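Local coordinates for eukaryotic Translation Initiation 4E (Schistosoma mansoni, PDB 3HXI), which binds the 7-methylguanosine cap of mRNA and probably thereby helps recruit messages for translation initiation, a step that 4E-binding proteins inhibit, at residues W16-F21 against W46-H51. Sequence-based numbering, arbitrary orientation. Where two conformers were deposited one is given.
Sequences WSYYLF and WSVLTH. With GTG (7-methyl-guanosine-5'-triphosphate-5'-guanosine), chain C.
Y18 and V48 make the main touch between the strand 16-21 and segment 46-51, the end of helix 42-50. It is a CH-pi contact: methyl CG1 of V48 lies over one face of the Y18 ring, 4.1 Å from its centroid and displaced toward the rim, with its closest approach of 3.8 Å to Y18 CG. The first side-chain bonds of Y18 and V48 both head toward the opposite segment. CG1 reaches the ring because it stands anti to the V48 backbone N (chi1 -176°). A valine suits this place, since its short branched side chain sets a methyl on the ring close to the helix backbone, where Y18 CA and V48 CA, the nearest CA pair, lie 8.1 Å apart.

The second apolar contact lies at the far end of the tyrosine. Methyl CD2 of L49 approaches Y18 OH at 3.6 Å and Y18 CZ at 4.0 Å, the two side chains running at about a right angle. Leucine is long enough to meet the ring although its CB does not face the strand directly. The buried hydroxyl of Y18 is satisfied by a hydrogen bond with W100 NE1, so tyrosine supplies both a broad apolar surface and a polar anchor to another helix.

Hydrogen bonds hold the helical turn itself. T50 N and T50 OG1 grip W46 O from opposite faces of its carbonyl plane; threonine's hydroxyl adds the second bond, 3.1 Å from OG1 to W46 O.

At the strand's end, F21 CE2 comes within 3.5 Å of O4E, the ribose ring oxygen of GTG's unmethylated guanosine; a flat phenylalanine can pack beside this sugar while also meeting W29. W46 NE1 hydrogen-bonds to the bound 4E-BP peptide's backbone. The contact lays helix 42-50 against strand 11-21 of the curved antiparallel eIF4E sheet, beside strand 33-41, which Y18 meets at V36 and V48 at F39, and helix 96-108, where L49 packs on D101 and L104.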
ATOM      1  N   TRP A  16      -9.689  -1.090  -7.721  1.00 17.94           N
ATOM      2  CA  TRP A  16      -8.406  -0.471  -7.366  1.00 18.56           C
ATOM      3  C   TRP A  16      -7.791   0.200  -8.568  1.00 18.63           C
ATOM      4  O   TRP A  16      -7.963  -0.257  -9.704  1.00 19.20           O
ATOM      5  CB  TRP A  16      -7.417  -1.530  -6.837  1.00 18.92           C
ATOM      6  CG  TRP A  16      -7.887  -2.241  -5.636  1.00 17.24           C
ATOM      7  CD1 TRP A  16      -8.682  -3.352  -5.605  1.00 16.95           C
ATOM      8  CD2 TRP A  16      -7.582  -1.926  -4.271  1.00 18.99           C
ATOM      9  NE1 TRP A  16      -8.927  -3.724  -4.307  1.00 17.63           N
ATOM     10  CE2 TRP A  16      -8.255  -2.875  -3.464  1.00 16.37           C
ATOM     11  CE3 TRP A  16      -6.819  -0.929  -3.650  1.00 16.40           C
ATOM     12  CZ2 TRP A  16      -8.190  -2.861  -2.069  1.00 17.34           C
ATOM     13  CZ3 TRP A  16      -6.736  -0.922  -2.253  1.00 18.93           C
ATOM     14  CH2 TRP A  16      -7.428  -1.877  -1.478  1.00 16.29           C
ATOM     15  N   SER A  17      -7.049   1.275  -8.317  1.00 17.93           N
ATOM     16  CA  SER A  17      -6.267   1.909  -9.368  1.00 18.67           C
ATOM     17  C   SER A  17      -4.778   1.904  -9.026  1.00 18.50           C
ATOM     18  O   SER A  17      -4.398   1.972  -7.852  1.00 17.84           O
ATOM     19  CB  SER A  17      -6.771   3.315  -9.648  1.00 18.21           C
ATOM     20  OG  SER A  17      -8.090   3.241 -10.172  1.00 19.82           O
ATOM     21  N   TYR A  18      -3.956   1.786 -10.061  1.00 18.04           N
ATOM     22  CA  TYR A  18      -2.524   1.602  -9.899  1.00 18.09           C
ATOM     23  C   TYR A  18      -1.810   2.774 -10.553  1.00 18.44           C
ATOM     24  O   TYR A  18      -2.079   3.129 -11.718  1.00 18.39           O
ATOM     25  CB  TYR A  18      -2.117   0.288 -10.554  1.00 17.63           C
ATOM     26  CG  TYR A  18      -0.836  -0.361 -10.058  1.00 18.79           C
ATOM     27  CD1 TYR A  18       0.350  -0.233 -10.778  1.00 21.40           C
ATOM     28  CD2 TYR A  18      -0.826  -1.166  -8.907  1.00 21.10           C
ATOM     29  CE1 TYR A  18       1.521  -0.867 -10.359  1.00 20.01           C
ATOM     30  CE2 TYR A  18       0.349  -1.793  -8.471  1.00 20.81           C
ATOM     31  CZ  TYR A  18       1.515  -1.642  -9.220  1.00 18.93           C
ATOM     32  OH  TYR A  18       2.688  -2.260  -8.833  1.00 19.01           O
ATOM     33  N   TYR A  19      -0.895   3.378  -9.810  1.00 17.70           N
ATOM     34  CA  TYR A  19      -0.231   4.579 -10.281  1.00 17.95           C
ATOM     35  C   TYR A  19       1.267   4.446 -10.192  1.00 17.82           C
ATOM     36  O   TYR A  19       1.788   3.749  -9.316  1.00 17.98           O
ATOM     37  CB  TYR A  19      -0.618   5.786  -9.405  1.00 19.06           C
ATOM     38  CG  TYR A  19      -2.088   6.060  -9.259  1.00 19.25           C
ATOM     39  CD1 TYR A  19      -2.680   7.104  -9.955  1.00 19.22           C
ATOM     40  CD2 TYR A  19      -2.888   5.299  -8.387  1.00 19.60           C
ATOM     41  CE1 TYR A  19      -4.040   7.386  -9.819  1.00 20.41           C
ATOM     42  CE2 TYR A  19      -4.244   5.569  -8.244  1.00 17.46           C
ATOM     43  CZ  TYR A  19      -4.814   6.607  -8.969  1.00 21.49           C
ATOM     44  OH  TYR A  19      -6.155   6.886  -8.839  1.00 21.89           O
ATOM     45  N   LEU A  20       1.950   5.138 -11.106  1.00 17.27           N
ATOM     46  CA  LEU A  20       3.396   5.336 -11.044  1.00 17.60           C
ATOM     47  C   LEU A  20       3.701   6.771 -10.726  1.00 17.74           C
ATOM     48  O   LEU A  20       3.163   7.681 -11.359  1.00 18.14           O
ATOM     49  CB  LEU A  20       4.043   5.003 -12.402  1.00 17.07           C
ATOM     50  CG  LEU A  20       3.528   3.748 -13.111  1.00 20.17           C
ATOM     51  CD1 LEU A  20       4.235   3.575 -14.459  1.00 21.95           C
ATOM     52  CD2 LEU A  20       3.695   2.481 -12.245  1.00 25.00           C
ATOM     53  N   PHE A  21       4.573   6.978  -9.745  1.00 18.12           N
ATOM     54  CA  PHE A  21       5.120   8.299  -9.465  1.00 18.76           C
ATOM     55  C   PHE A  21       6.475   8.436 -10.158  1.00 20.47           C
ATOM     56  O   PHE A  21       7.407   7.719  -9.838  1.00 19.71           O
ATOM     57  CB  PHE A  21       5.287   8.523  -7.945  1.00 19.51           C
ATOM     58  CG  PHE A  21       5.929   9.839  -7.616  1.00 17.58           C
ATOM     59  CD1 PHE A  21       5.145  10.959  -7.374  1.00 17.06           C
ATOM     60  CD2 PHE A  21       7.312   9.972  -7.611  1.00 19.97           C
ATOM     61  CE1 PHE A  21       5.730  12.189  -7.109  1.00 19.15           C
ATOM     62  CE2 PHE A  21       7.905  11.196  -7.336  1.00 21.72           C
ATOM     63  CZ  PHE A  21       7.108  12.316  -7.109  1.00 19.70           C
ATOM     64  N   TRP A  46      -3.597  -9.472 -11.322  1.00 19.25           N
ATOM     65  CA  TRP A  46      -2.360 -10.127 -11.718  1.00 19.93           C
ATOM     66  C   TRP A  46      -1.810  -9.615 -13.059  1.00 20.81           C
ATOM     67  O   TRP A  46      -0.593  -9.565 -13.241  1.00 21.27           O
ATOM     68  CB  TRP A  46      -2.498 -11.649 -11.735  1.00 19.79           C
ATOM     69  CG  TRP A  46      -2.566 -12.307 -10.362  1.00 19.47           C
ATOM     70  CD1 TRP A  46      -3.533 -13.168  -9.907  1.00 20.44           C
ATOM     71  CD2 TRP A  46      -1.620 -12.175  -9.294  1.00 19.11           C
ATOM     72  NE1 TRP A  46      -3.253 -13.564  -8.616  1.00 20.23           N
ATOM     73  CE2 TRP A  46      -2.078 -12.981  -8.222  1.00 19.38           C
ATOM     74  CE3 TRP A  46      -0.432 -11.447  -9.131  1.00 21.86           C
ATOM     75  CZ2 TRP A  46      -1.381 -13.085  -7.010  1.00 20.36           C
ATOM     76  CZ3 TRP A  46       0.267 -11.557  -7.919  1.00 19.57           C
ATOM     77  CH2 TRP A  46      -0.223 -12.357  -6.875  1.00 20.70           C
ATOM     78  N   SER A  47      -2.697  -9.254 -13.990  1.00 21.39           N
ATOM     79  CA  SER A  47      -2.266  -8.735 -15.293  0.50 22.14           C
ATOM     80  C   SER A  47      -1.552  -7.385 -15.167  1.00 22.01           C
ATOM     81  O   SER A  47      -0.562  -7.128 -15.867  1.00 22.54           O
ATOM     82  CB  SER A  47      -3.440  -8.645 -16.272  0.50 21.84           C
ATOM     83  OG  SER A  47      -3.791  -9.932 -16.754  0.50 21.94           O
ATOM     84  N   VAL A  48      -2.046  -6.527 -14.285  1.00 22.90           N
ATOM     85  CA  VAL A  48      -1.365  -5.270 -13.968  1.00 22.97           C
ATOM     86  C   VAL A  48       0.072  -5.537 -13.509  1.00 23.28           C
ATOM     87  O   VAL A  48       1.010  -4.904 -14.001  1.00 22.80           O
ATOM     88  CB  VAL A  48      -2.090  -4.467 -12.860  1.00 23.56           C
ATOM     89  CG1 VAL A  48      -1.387  -3.121 -12.631  1.00 23.85           C
ATOM     90  CG2 VAL A  48      -3.572  -4.255 -13.209  1.00 25.56           C
ATOM     91  N   LEU A  49       0.244  -6.460 -12.556  1.00 23.81           N
ATOM     92  CA  LEU A  49       1.575  -6.727 -12.010  1.00 24.31           C
ATOM     93  C   LEU A  49       2.508  -7.328 -13.077  1.00 25.39           C
ATOM     94  O   LEU A  49       3.684  -6.963 -13.146  1.00 25.39           O
ATOM     95  CB  LEU A  49       1.514  -7.600 -10.753  1.00 22.97           C
ATOM     96  CG  LEU A  49       0.938  -6.936  -9.489  1.00 23.59           C
ATOM     97  CD1 LEU A  49       1.003  -7.926  -8.316  1.00 24.12           C
ATOM     98  CD2 LEU A  49       1.654  -5.646  -9.121  1.00 20.37           C
ATOM     99  N   THR A  50       1.963  -8.203 -13.926  1.00 27.22           N
ATOM    100  CA  THR A  50       2.737  -8.823 -15.018  1.00 28.65           C
ATOM    101  C   THR A  50       3.152  -7.837 -16.132  1.00 29.44           C
ATOM    102  O   THR A  50       4.057  -8.133 -16.931  1.00 30.37           O
ATOM    103  CB  THR A  50       1.968 -10.017 -15.643  1.00 29.17           C
ATOM    104  OG1 THR A  50       1.741 -11.009 -14.640  1.00 29.46           O
ATOM    105  CG2 THR A  50       2.765 -10.661 -16.783  1.00 30.34           C
ATOM    106  N   HIS A  51       2.492  -6.686 -16.192  1.00 28.71           N
ATOM    107  CA  HIS A  51       2.720  -5.723 -17.270  1.00 29.79           C
ATOM    108  C   HIS A  51       3.311  -4.394 -16.808  1.00 28.51           C
ATOM    109  O   HIS A  51       3.332  -3.417 -17.561  1.00 29.12           O
ATOM    110  CB  HIS A  51       1.416  -5.472 -18.020  1.00 30.53           C
ATOM    111  CG  HIS A  51       0.890  -6.686 -18.719  1.00 36.08           C
ATOM    112  ND1 HIS A  51      -0.457  -6.934 -18.869  1.00 40.31           N
ATOM    113  CD2 HIS A  51       1.532  -7.731 -19.297  1.00 39.94           C
ATOM    114  CE1 HIS A  51      -0.624  -8.071 -19.521  1.00 41.35           C
ATOM    115  NE2 HIS A  51       0.567  -8.578 -19.788  1.00 42.27           N
TER
HETATM  116  PA  GTG C 501       8.387  11.091   0.036  1.00 21.25           P
HETATM  117  O1A GTG C 501       8.752  10.712  -1.374  1.00 20.05           O
HETATM  118  O2A GTG C 501       7.380  10.298   0.841  1.00 23.21           O
HETATM  119  O3A GTG C 501       9.676  11.287   0.973  1.00 21.39           O
HETATM  120  PB  GTG C 501      11.191  10.876   0.716  1.00 22.28           P
HETATM  121  O1B GTG C 501      11.311   9.416   0.354  1.00 21.88           O
HETATM  122  O2B GTG C 501      11.959  11.417   1.918  1.00 20.60           O
HETATM  123  O3B GTG C 501      11.548  11.829  -0.528  1.00 20.52           O
HETATM  124  N9A GTG C 501       4.450  14.562  -1.044  1.00 21.80           N
HETATM  125  C8A GTG C 501       4.423  13.266  -0.716  1.00 20.77           C
HETATM  126  N7A GTG C 501       3.134  12.865  -0.642  1.00 20.35           N
HETATM  127  C7X GTG C 501       2.723  11.479  -0.304  1.00 20.75           C
HETATM  128  C5A GTG C 501       2.369  13.922  -0.926  1.00 20.56           C
HETATM  129  C6A GTG C 501       0.979  14.068  -0.991  1.00 22.64           C
HETATM  130  O6A GTG C 501       0.182  13.127  -0.771  1.00 20.99           O
HETATM  131  N1A GTG C 501       0.486  15.296  -1.290  1.00 22.15           N
HETATM  132  C2A GTG C 501       1.340  16.338  -1.542  1.00 22.57           C
HETATM  133  N2A GTG C 501       0.878  17.564  -1.847  1.00 22.37           N
HETATM  134  N3A GTG C 501       2.682  16.188  -1.482  1.00 21.59           N
HETATM  135  C4A GTG C 501       3.200  14.984  -1.183  1.00 21.15           C
HETATM  136  O5D GTG C 501       7.805  12.561  -0.045  1.00 21.02           O
HETATM  137  C5D GTG C 501       8.609  13.592  -0.608  1.00 20.59           C
HETATM  138  C4D GTG C 501       7.798  14.866  -0.693  1.00 21.64           C
HETATM  139  O4D GTG C 501       6.760  14.676  -1.644  1.00 20.99           O
HETATM  140  C3D GTG C 501       7.100  15.241   0.598  1.00 23.31           C
HETATM  141  O3D GTG C 501       7.983  15.920   1.488  1.00 22.81           O
HETATM  142  C2D GTG C 501       5.979  16.116   0.090  1.00 23.34           C
HETATM  143  O2D GTG C 501       6.474  17.439  -0.167  1.00 23.97           O
HETATM  144  C1D GTG C 501       5.628  15.443  -1.232  1.00 22.42           C
HETATM  145  PG  GTG C 501      12.880  11.798  -1.427  1.00 21.25           P
HETATM  146  O1G GTG C 501      13.611  10.495  -1.357  1.00 21.42           O
HETATM  147  O2G GTG C 501      13.634  13.095  -1.194  1.00 22.85           O
HETATM  148  O5E GTG C 501      12.203  11.917  -2.880  1.00 22.25           O
HETATM  149  C5E GTG C 501      11.511  10.803  -3.442  1.00 20.85           C
HETATM  150  C4E GTG C 501      11.055  11.138  -4.848  1.00 22.56           C
HETATM  151  O4E GTG C 501      10.116  12.215  -4.783  1.00 21.11           O
HETATM  152  C3E GTG C 501      12.183  11.629  -5.736  1.00 23.30           C
HETATM  153  O3E GTG C 501      11.827  11.294  -7.088  1.00 24.31           O
HETATM  154  C2E GTG C 501      12.143  13.144  -5.599  1.00 22.62           C
HETATM  155  O2E GTG C 501      12.691  13.827  -6.739  1.00 22.59           O
HETATM  156  C1E GTG C 501      10.641  13.361  -5.481  1.00 24.52           C
HETATM  157  N9B GTG C 501      10.180  14.549  -4.734  1.00 24.29           N
HETATM  158  C8B GTG C 501      10.599  14.591  -3.353  1.00 26.24           C
HETATM  159  N7B GTG C 501       9.952  15.821  -2.906  1.00 26.72           N
HETATM  160  C5B GTG C 501       9.235  16.335  -3.951  1.00 26.85           C
HETATM  161  C6B GTG C 501       8.383  17.527  -4.102  1.00 27.70           C
HETATM  162  O6B GTG C 501       8.235  18.276  -3.099  1.00 26.90           O
HETATM  163  N1B GTG C 501       7.820  17.763  -5.321  1.00 26.77           N
HETATM  164  C2B GTG C 501       8.012  16.916  -6.391  1.00 27.23           C
HETATM  165  N2B GTG C 501       7.435  17.160  -7.595  1.00 26.10           N
HETATM  166  N3B GTG C 501       8.780  15.802  -6.314  1.00 26.54           N
HETATM  167  C4B GTG C 501       9.375  15.485  -5.147  1.00 25.36           C